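PDB 6VSS: arginase, mitochondrial from Medicago truncatula, which hydrolyses L-arginine to urea and L-ornithine with the help of two manganese ions per subunit, and also splits agmatine into urea and putrescine. Local coordinates for residues L67-G72 with H160-P165; E140-V145 with F164-A169; D130-A135 with N196-A201. All blocks are in the same frame, centred on the assembly; numbering follows the deposited sequence.

In the fold
Contacts 1 and 2 are buried, whereas contact 3 lies farther out and is partly open to solvent. Helix 163-174 serves the first two, which share Phe164 and Pro165; helix 131-146 serves contacts 2 and 3, supplying its later turns to one and its beginning to the other. Aliphatic groups carry contact 1, beside a manganese-binding histidine, and contact 2 is likewise valine and alanine packing, with a lysine at its margin. In contact 3 a tyrosine of a loop lies against the start of a helix, among capping and turn hydrogen bonds. Packing joins all three: Leu67 touches Ser141, Ser161 touches Tyr198, and Pro165 touches Ala135.

Contact 1 of 3, residues L67-G72 with H160-P165; sequences LGVPLG and HSISFP. With MN (manganese (II) ion), chain J.
Val69 and Ile162 meet where two adjacent strands of the parallel sheet in the arginase α/β fold, 63-69 and 151-157, give way to the loops at their C-terminal ends. Val69 holds CG1 anti to its own amide nitrogen (chi1 -173°), and this methyl rests 3.7 Å from Ile162 CG2. The side chains run alongside one another with opposite headings, and Val69 CB ends 4.2 Å from Ile162 CD1; compact, branched hydrocarbons suit such a buried seam. Pro70, whose ring constrains the backbone, then centres an inverse gamma turn with a weak bond from Leu71 N to Val69 O. After the turn Leu71 again faces the segment 160-165. Its CB lies 4.3 Å from Ile162 CG2, so Ile162 CG2 meets both Val69 and Leu71. Farther out, Leu71 CD2 approaches Ser161 OG at 3.6 Å, a van der Waals contact; the hydroxyl is hydrogen-bonded to Asp159. Just before Ser161 in the chain, His160 turns the other way, into the metal site completed by Asp184, Asp188, Asp269 and a water: its ND1 binds the manganese ion at 2.2 Å.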
loop_
_atom_site.group_PDB
_atom_site.type_symbol
_atom_site.label_atom_id
_atom_site.label_comp_id
_atom_site.label_asym_id
_atom_site.label_seq_id
_atom_site.Cartn_x
_atom_site.Cartn_y
_atom_site.Cartn_z
ATOM N N LEU B 67 21.315 -17.097 15.240
ATOM C CA LEU B 67 21.049 -18.332 14.460
ATOM C C LEU B 67 19.639 -18.239 13.891
ATOM O O LEU B 67 18.673 -18.180 14.683
ATOM C CB LEU B 67 21.263 -19.538 15.392
ATOM C CG LEU B 67 21.104 -20.903 14.749
ATOM C CD1 LEU B 67 22.363 -21.270 13.973
ATOM C CD2 LEU B 67 20.787 -21.962 15.792
ATOM N N GLY B 68 19.544 -18.100 12.570
ATOM C CA GLY B 68 18.314 -18.175 11.781
ATOM C C GLY B 68 17.800 -19.602 11.670
ATOM O O GLY B 68 18.611 -20.557 11.430
ATOM N N VAL B 69 16.483 -19.738 11.881
ATOM C CA VAL B 69 15.728 -20.989 11.594
ATOM C C VAL B 69 14.525 -20.573 10.756
ATOM O O VAL B 69 13.454 -20.284 11.302
ATOM C CB VAL B 69 15.368 -21.711 12.898
ATOM C CG1 VAL B 69 14.742 -23.058 12.608
ATOM C CG2 VAL B 69 16.576 -21.836 13.821
ATOM N N PRO B 70 14.761 -20.432 9.419
ATOM C CA PRO B 70 13.748 -20.005 8.451
ATOM C C PRO B 70 12.752 -21.131 8.110
ATOM O O PRO B 70 12.835 -21.698 7.085
ATOM C CB PRO B 70 14.600 -19.622 7.245
ATOM C CG PRO B 70 15.792 -20.576 7.347
ATOM C CD PRO B 70 16.094 -20.629 8.819
ATOM N N LEU B 71 11.858 -21.410 9.055
ATOM C CA LEU B 71 10.851 -22.487 9.043
ATOM C C LEU B 71 9.478 -21.868 9.286
ATOM O O LEU B 71 9.286 -21.175 10.316
ATOM C CB LEU B 71 11.262 -23.441 10.150
ATOM C CG LEU B 71 10.414 -24.680 10.306
ATOM C CD1 LEU B 71 11.209 -25.733 11.054
ATOM C CD2 LEU B 71 9.093 -24.358 11.012
ATOM N N GLY B 72 8.569 -22.068 8.328
ATOM C CA GLY B 72 7.191 -21.544 8.327
ATOM C C GLY B 72 6.199 -22.657 8.252
ATOM O O GLY B 72 4.995 -22.364 8.429
ATOM N N HIS B 160 6.670 -20.103 15.658
ATOM C CA HIS B 160 6.981 -20.256 17.075
ATOM C C HIS B 160 7.353 -21.706 17.383
ATOM O O HIS B 160 7.881 -21.885 18.447
ATOM C CB HIS B 160 5.871 -19.656 17.956
ATOM C CG HIS B 160 6.445 -19.053 19.187
ATOM N ND1 HIS B 160 5.814 -18.074 19.926
ATOM C CD2 HIS B 160 7.578 -19.352 19.854
ATOM C CE1 HIS B 160 6.619 -17.724 20.925
ATOM N NE2 HIS B 160 7.673 -18.506 20.921
ATOM N N SER B 161 7.134 -22.671 16.491
ATOM C CA SER B 161 7.394 -24.127 16.718
ATOM C C SER B 161 8.857 -24.353 17.113
ATOM O O SER B 161 9.178 -25.387 17.836
ATOM C CB SER B 161 7.059 -24.949 15.499
ATOM O OG SER B 161 7.817 -24.535 14.378
ATOM N N ILE B 162 9.715 -23.460 16.657
ATOM C CA ILE B 162 11.186 -23.622 16.788
ATOM C C ILE B 162 11.592 -23.512 18.269
ATOM O O ILE B 162 12.605 -24.117 18.674
ATOM C CB ILE B 162 11.920 -22.617 15.873
ATOM C CG1 ILE B 162 11.727 -21.182 16.350
ATOM C CG2 ILE B 162 11.519 -22.774 14.416
ATOM C CD1 ILE B 162 12.636 -20.261 15.686
ATOM N N SER B 163 10.829 -22.842 19.111
ATOM C CA SER B 163 11.264 -22.597 20.510
ATOM C C SER B 163 11.392 -23.948 21.224
ATOM O O SER B 163 12.273 -24.084 22.056
ATOM C CB SER B 163 10.339 -21.679 21.235
ATOM O OG SER B 163 10.346 -20.356 20.710
ATOM N N PHE B 164 10.583 -24.951 20.851
ATOM C CA PHE B 164 10.677 -26.295 21.490
ATOM C C PHE B 164 12.089 -26.831 21.307
ATOM O O PHE B 164 12.799 -26.965 22.303
ATOM C CB PHE B 164 9.600 -27.276 21.038
ATOM C CG PHE B 164 9.908 -28.709 21.368
ATOM C CD1 PHE B 164 10.200 -29.105 22.672
ATOM C CD2 PHE B 164 9.848 -29.689 20.392
ATOM C CE1 PHE B 164 10.463 -30.448 22.978
ATOM C CE2 PHE B 164 10.074 -31.032 20.706
ATOM C CZ PHE B 164 10.399 -31.401 21.993
ATOM N N PRO B 165 12.542 -27.147 20.063
ATOM C CA PRO B 165 13.899 -27.654 19.840
ATOM C C PRO B 165 15.036 -26.744 20.334
ATOM O O PRO B 165 16.089 -27.273 20.760
ATOM C CB PRO B 165 14.012 -27.814 18.307
ATOM C CG PRO B 165 12.761 -27.176 17.718
ATOM C CD PRO B 165 11.742 -27.193 18.837
HETATM MN MN MN J . 3.656 -17.811 19.665
HETATM O O HOH W 1 1.686 -17.770 19.052
#

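Contact 2 of 3, residues E140-V145 with F164-A169; sequences ESVKLV and FPVVRA
Val142 fits its side chain against Val166 and Ala169, residues three apart on the facing helix, and both of its methyls are used. With CG1 anti to the backbone N (chi1 175°), Val142 turns that branch to Ala169 CB, 3.9 Å away, and leaves CG2 to reach Val166. The body of the side chain is just as near: Val142 CB stands 3.8 Å from Ala169 CB. On the Val166 side, Val142 CG2 comes within 3.9 Å of Val166 CG1; the two valines cross at about a right angle, and Val142 CG2 settles between Val166 CG1 and the backbone CA of that residue. Valine suits these buried places because its short branched chain has one torsion to set and fills the seam without reaching far. Alanine suits position 169 because a lone methyl lets the neighbouring backbone come close; the segment axes approach to 8.6 Å.

Lys143 borders this apolar patch. Its chain, extended beyond CG, begins 4.2 Å from Ala169 CB, measured from Lys143 CG, and continues past the backbone carbonyl of Ala169, with Lys143 CE 3.9 Å from Ala169 O. The aliphatic part thus packs while the ammonium group goes on to a salt bridge with Glu172, one turn farther along helix 163-174. That carboxylate probably balances the lysine charge and so eases its nearness to Arg168, whose NE is 6.8 Å from Lys143 NZ; the guanidinium group also bonds to Ser139 through NH2.

The segments 140-145 and 164-169 cross at -43°, running in broadly the same direction. Their helices are consecutive on one face of the parallel sheet, on either side of strand 151-157 in the chain, as expected of successive right-handed beta-alpha-beta crossovers in an α/β fold.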
loop_
_atom_site.group_PDB
_atom_site.type_symbol
_atom_site.label_atom_id
_atom_site.label_comp_id
_atom_site.label_asym_id
_atom_site.label_seq_id
_atom_site.Cartn_x
_atom_site.Cartn_y
_atom_site.Cartn_z
ATOM N N GLU B 140 20.786 -29.465 17.364
ATOM C CA GLU B 140 22.253 -29.611 17.149
ATOM C C GLU B 140 22.816 -28.243 16.798
ATOM O O GLU B 140 23.817 -27.855 17.380
ATOM C CB GLU B 140 22.558 -30.591 16.032
ATOM C CG GLU B 140 22.160 -32.017 16.338
ATOM C CD GLU B 140 22.771 -32.625 17.585
ATOM O OE1 GLU B 140 23.902 -32.242 17.935
ATOM O OE2 GLU B 140 22.099 -33.460 18.224
ATOM N N SER B 141 22.143 -27.493 15.921
ATOM C CA SER B 141 22.547 -26.119 15.548
ATOM C C SER B 141 22.731 -25.263 16.795
ATOM O O SER B 141 23.816 -24.655 16.948
ATOM C CB SER B 141 21.588 -25.521 14.581
ATOM O OG SER B 141 21.690 -26.252 13.362
ATOM N N VAL B 142 21.743 -25.256 17.674
ATOM C CA VAL B 142 21.813 -24.479 18.943
ATOM C C VAL B 142 23.037 -24.916 19.741
ATOM O O VAL B 142 23.759 -24.042 20.178
ATOM C CB VAL B 142 20.514 -24.576 19.769
ATOM C CG1 VAL B 142 20.672 -23.868 21.096
ATOM C CG2 VAL B 142 19.306 -24.011 19.017
ATOM N N LYS B 143 23.301 -26.223 19.818
ATOM C CA LYS B 143 24.379 -26.794 20.665
ATOM C C LYS B 143 25.747 -26.385 20.111
ATOM O O LYS B 143 26.654 -26.085 20.940
ATOM C CB LYS B 143 24.221 -28.322 20.760
ATOM C CG LYS B 143 23.023 -28.785 21.567
ATOM C CD LYS B 143 22.958 -30.308 21.813
ATOM C CE LYS B 143 21.791 -30.640 22.718
ATOM N NZ LYS B 143 21.643 -32.089 22.971
ATOM N N LEU B 144 25.875 -26.358 18.776
ATOM C CA LEU B 144 27.099 -25.924 18.075
ATOM C C LEU B 144 27.395 -24.456 18.436
ATOM O O LEU B 144 28.579 -24.186 18.659
ATOM C CB LEU B 144 26.991 -26.183 16.559
ATOM C CG LEU B 144 27.010 -27.668 16.141
ATOM C CD1 LEU B 144 26.565 -27.877 14.704
ATOM C CD2 LEU B 144 28.406 -28.294 16.323
ATOM N N VAL B 145 26.396 -23.573 18.601
ATOM C CA VAL B 145 26.661 -22.157 19.039
ATOM C C VAL B 145 27.078 -22.154 20.522
ATOM O O VAL B 145 28.073 -21.512 20.914
ATOM C CB VAL B 145 25.449 -21.236 18.780
ATOM C CG1 VAL B 145 25.681 -19.821 19.279
ATOM C CG2 VAL B 145 25.076 -21.220 17.324
ATOM N N PHE B 164 10.583 -24.951 20.851
ATOM C CA PHE B 164 10.677 -26.295 21.490
ATOM C C PHE B 164 12.089 -26.831 21.307
ATOM O O PHE B 164 12.799 -26.965 22.303
ATOM C CB PHE B 164 9.600 -27.276 21.038
ATOM C CG PHE B 164 9.908 -28.709 21.368
ATOM C CD1 PHE B 164 10.200 -29.105 22.672
ATOM C CD2 PHE B 164 9.848 -29.689 20.392
ATOM C CE1 PHE B 164 10.463 -30.448 22.978
ATOM C CE2 PHE B 164 10.074 -31.032 20.706
ATOM C CZ PHE B 164 10.399 -31.401 21.993
ATOM N N PRO B 165 12.542 -27.147 20.063
ATOM C CA PRO B 165 13.899 -27.654 19.840
ATOM C C PRO B 165 15.036 -26.744 20.334
ATOM O O PRO B 165 16.089 -27.273 20.760
ATOM C CB PRO B 165 14.012 -27.814 18.307
ATOM C CG PRO B 165 12.761 -27.176 17.718
ATOM C CD PRO B 165 11.742 -27.193 18.837
ATOM N N VAL B 166 14.832 -25.423 20.308
ATOM C CA VAL B 166 15.841 -24.477 20.857
ATOM C C VAL B 166 15.915 -24.686 22.373
ATOM O O VAL B 166 17.008 -24.844 22.905
ATOM C CB VAL B 166 15.510 -23.020 20.515
ATOM C CG1 VAL B 166 16.561 -22.073 21.043
ATOM C CG2 VAL B 166 15.292 -22.867 19.032
ATOM N N VAL B 167 14.783 -24.673 23.057
ATOM C CA VAL B 167 14.815 -24.686 24.539
ATOM C C VAL B 167 15.250 -26.089 24.999
ATOM O O VAL B 167 15.994 -26.178 25.976
ATOM C CB VAL B 167 13.477 -24.218 25.097
ATOM C CG1 VAL B 167 13.303 -24.626 26.538
ATOM C CG2 VAL B 167 13.317 -22.703 24.896
ATOM N N ARG B 168 14.877 -27.136 24.274
ATOM C CA ARG B 168 15.329 -28.514 24.589
ATOM C C ARG B 168 16.863 -28.550 24.568
ATOM O O ARG B 168 17.512 -29.207 25.456
ATOM C CB ARG B 168 14.746 -29.528 23.600
ATOM C CG ARG B 168 15.375 -30.908 23.743
ATOM C CD ARG B 168 14.833 -31.890 22.719
ATOM N NE ARG B 168 15.058 -31.510 21.324
ATOM C CZ ARG B 168 14.447 -32.072 20.293
ATOM N NH1 ARG B 168 13.586 -33.043 20.496
ATOM N NH2 ARG B 168 14.692 -31.685 19.057
ATOM N N ALA B 169 17.431 -27.947 23.527
ATOM C CA ALA B 169 18.883 -27.925 23.260
ATOM C C ALA B 169 19.578 -27.111 24.354
ATOM O O ALA B 169 20.633 -27.586 24.850
ATOM C CB ALA B 169 19.126 -27.345 21.913
#

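Contact 3 of 3, residues D130-A135 with N196-A201; sequences DDKRLA and NYYSHA
Tyr198 lays its ring against the first turn of helix 131-146, and packing supplies every direct contact between the two segments. Asp131 CB lies 3.8 Å from Tyr198 CD2, while Asp131 O stands 4.0 Å above one ring face, displaced toward the rim. Ala135, one turn on, offers a methyl small enough to let the ring approach, its CB 3.9 Å from Tyr198 CE1. The far end of the ring crosses Lys132 near the root of its side chain, where Tyr198 OH lies 3.1 Å from Lys132 CA. Over the centre of the opposite face sits Tyr197 CD2, so the ring is sandwiched between the helix backbone and its own neighbour. An alanine at Tyr198 is likely to open a gap beside Asp131, Lys132 and Ala135 and leave the edge of the Tyr197 ring without the face beneath its CD2.

Hydrogen bonds shape each segment from within. Asp130 is the N-cap: its OD1 takes Arg133 N at 3.2 Å, from above the carboxylate plane (43° out of it). In the loop, Asn196 OD1 accepts from Tyr198 N at 3.0 Å, forming an Asx turn inside a type I beta turn that presents Tyr198 to the helix; Asn196 is also a probable substrate-binding residue. Ser199 OG closes an ST turn onto Ala201 N.

The carboxylate of Asp131 takes no part in the ring contact; its OD1 is hydrogen-bonded to His73. The contact joins the start of helix 131-146, which packs on helix 121-125 through Leu134, to the loop between strand 178-183 and helix 203-209.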
loop_
_atom_site.group_PDB
_atom_site.type_symbol
_atom_site.label_atom_id
_atom_site.label_comp_id
_atom_site.label_asym_id
_atom_site.label_seq_id
_atom_site.Cartn_x
_atom_site.Cartn_y
_atom_site.Cartn_z
ATOM N N ASP B 130 11.921 -35.773 7.847
ATOM C CA ASP B 130 10.650 -35.665 8.617
ATOM C C ASP B 130 10.853 -34.601 9.698
ATOM O O ASP B 130 12.028 -34.253 9.972
ATOM C CB ASP B 130 10.200 -37.016 9.185
ATOM C CG ASP B 130 11.233 -37.702 10.064
ATOM O OD1 ASP B 130 11.360 -37.322 11.221
ATOM O OD2 ASP B 130 11.940 -38.586 9.556
ATOM N N ASP B 131 9.760 -34.112 10.289
ATOM C CA ASP B 131 9.793 -32.986 11.256
ATOM C C ASP B 131 10.507 -33.353 12.559
ATOM O O ASP B 131 11.075 -32.466 13.155
ATOM C CB ASP B 131 8.391 -32.473 11.525
ATOM C CG ASP B 131 7.804 -31.881 10.274
ATOM O OD1 ASP B 131 8.535 -31.135 9.578
ATOM O OD2 ASP B 131 6.641 -32.217 9.996
ATOM N N LYS B 132 10.505 -34.613 12.972
ATOM C CA LYS B 132 11.223 -35.049 14.200
ATOM C C LYS B 132 12.717 -34.864 13.957
ATOM O O LYS B 132 13.384 -34.270 14.797
ATOM C CB LYS B 132 10.811 -36.479 14.559
ATOM C CG LYS B 132 11.572 -37.116 15.714
ATOM C CD LYS B 132 10.854 -38.320 16.326
ATOM C CE LYS B 132 11.043 -38.430 17.833
ATOM N NZ LYS B 132 9.791 -38.827 18.534
ATOM N N ARG B 133 13.229 -35.289 12.808
ATOM C CA ARG B 133 14.676 -35.180 12.505
ATOM C C ARG B 133 14.963 -33.703 12.226
ATOM O O ARG B 133 15.973 -33.180 12.684
ATOM C CB ARG B 133 15.019 -36.128 11.360
ATOM C CG ARG B 133 16.424 -35.933 10.812
ATOM C CD ARG B 133 17.474 -36.728 11.561
ATOM N NE ARG B 133 18.748 -36.883 10.857
ATOM C CZ ARG B 133 18.970 -37.674 9.797
ATOM N NH1 ARG B 133 17.995 -38.378 9.241
ATOM N NH2 ARG B 133 20.181 -37.732 9.266
ATOM N N LEU B 134 14.064 -32.993 11.572
ATOM C CA LEU B 134 14.267 -31.526 11.408
ATOM C C LEU B 134 14.494 -30.829 12.768
ATOM O O LEU B 134 15.396 -30.004 12.905
ATOM C CB LEU B 134 13.032 -30.958 10.716
ATOM C CG LEU B 134 13.274 -29.599 10.104
ATOM C CD1 LEU B 134 14.397 -29.732 9.088
ATOM C CD2 LEU B 134 12.018 -29.054 9.465
ATOM N N ALA B 135 13.640 -31.108 13.755
ATOM C CA ALA B 135 13.745 -30.561 15.125
ATOM C C ALA B 135 15.119 -30.915 15.722
ATOM O O ALA B 135 15.749 -30.033 16.316
ATOM C CB ALA B 135 12.623 -31.110 15.946
ATOM N N ASN B 196 -0.760 -32.078 14.630
ATOM C CA ASN B 196 0.657 -31.660 14.408
ATOM C C ASN B 196 1.343 -31.400 15.752
ATOM O O ASN B 196 1.316 -30.258 16.267
ATOM C CB ASN B 196 0.826 -30.419 13.524
ATOM C CG ASN B 196 2.290 -30.142 13.221
ATOM O OD1 ASN B 196 3.154 -30.943 13.572
ATOM N ND2 ASN B 196 2.575 -29.029 12.552
ATOM N N TYR B 197 2.004 -32.427 16.252
ATOM C CA TYR B 197 2.900 -32.396 17.423
ATOM C C TYR B 197 3.827 -31.156 17.469
ATOM O O TYR B 197 4.132 -30.668 18.540
ATOM C CB TYR B 197 3.713 -33.674 17.332
ATOM C CG TYR B 197 4.601 -33.860 18.517
ATOM C CD1 TYR B 197 4.093 -34.425 19.678
ATOM C CD2 TYR B 197 5.930 -33.483 18.473
ATOM C CE1 TYR B 197 4.906 -34.632 20.777
ATOM C CE2 TYR B 197 6.753 -33.672 19.568
ATOM C CZ TYR B 197 6.237 -34.252 20.721
ATOM O OH TYR B 197 7.015 -34.447 21.818
ATOM N N TYR B 198 4.333 -30.706 16.329
ATOM C CA TYR B 198 5.339 -29.619 16.194
ATOM C C TYR B 198 4.675 -28.288 15.799
ATOM O O TYR B 198 5.377 -27.418 15.259
ATOM C CB TYR B 198 6.369 -29.997 15.123
ATOM C CG TYR B 198 7.189 -31.196 15.502
ATOM C CD1 TYR B 198 8.208 -31.061 16.426
ATOM C CD2 TYR B 198 6.914 -32.466 14.998
ATOM C CE1 TYR B 198 8.967 -32.150 16.821
ATOM C CE2 TYR B 198 7.671 -33.568 15.376
ATOM C CZ TYR B 198 8.701 -33.403 16.293
ATOM O OH TYR B 198 9.475 -34.444 16.719
ATOM N N SER B 199 3.366 -28.145 15.985
ATOM C CA SER B 199 2.607 -26.922 15.594
ATOM C C SER B 199 3.221 -25.696 16.284
ATOM O O SER B 199 3.695 -25.844 17.418
ATOM C CB SER B 199 1.143 -27.071 15.955
ATOM O OG SER B 199 0.459 -25.815 15.968
ATOM N N HIS B 200 3.051 -24.507 15.707
ATOM C CA HIS B 200 3.506 -23.231 16.316
ATOM C C HIS B 200 2.621 -22.827 17.496
ATOM O O HIS B 200 2.975 -21.854 18.182
ATOM C CB HIS B 200 3.608 -22.149 15.258
ATOM C CG HIS B 200 2.334 -21.541 14.804
ATOM N ND1 HIS B 200 2.312 -20.283 14.235
ATOM C CD2 HIS B 200 1.060 -21.982 14.798
ATOM C CE1 HIS B 200 1.087 -19.976 13.878
ATOM N NE2 HIS B 200 0.307 -20.997 14.186
ATOM N N ALA B 201 1.575 -23.617 17.780
ATOM C CA ALA B 201 0.592 -23.424 18.867
ATOM C C ALA B 201 0.774 -24.445 20.015
ATOM O O ALA B 201 -0.079 -24.415 20.941
ATOM C CB ALA B 201 -0.798 -23.532 18.253
#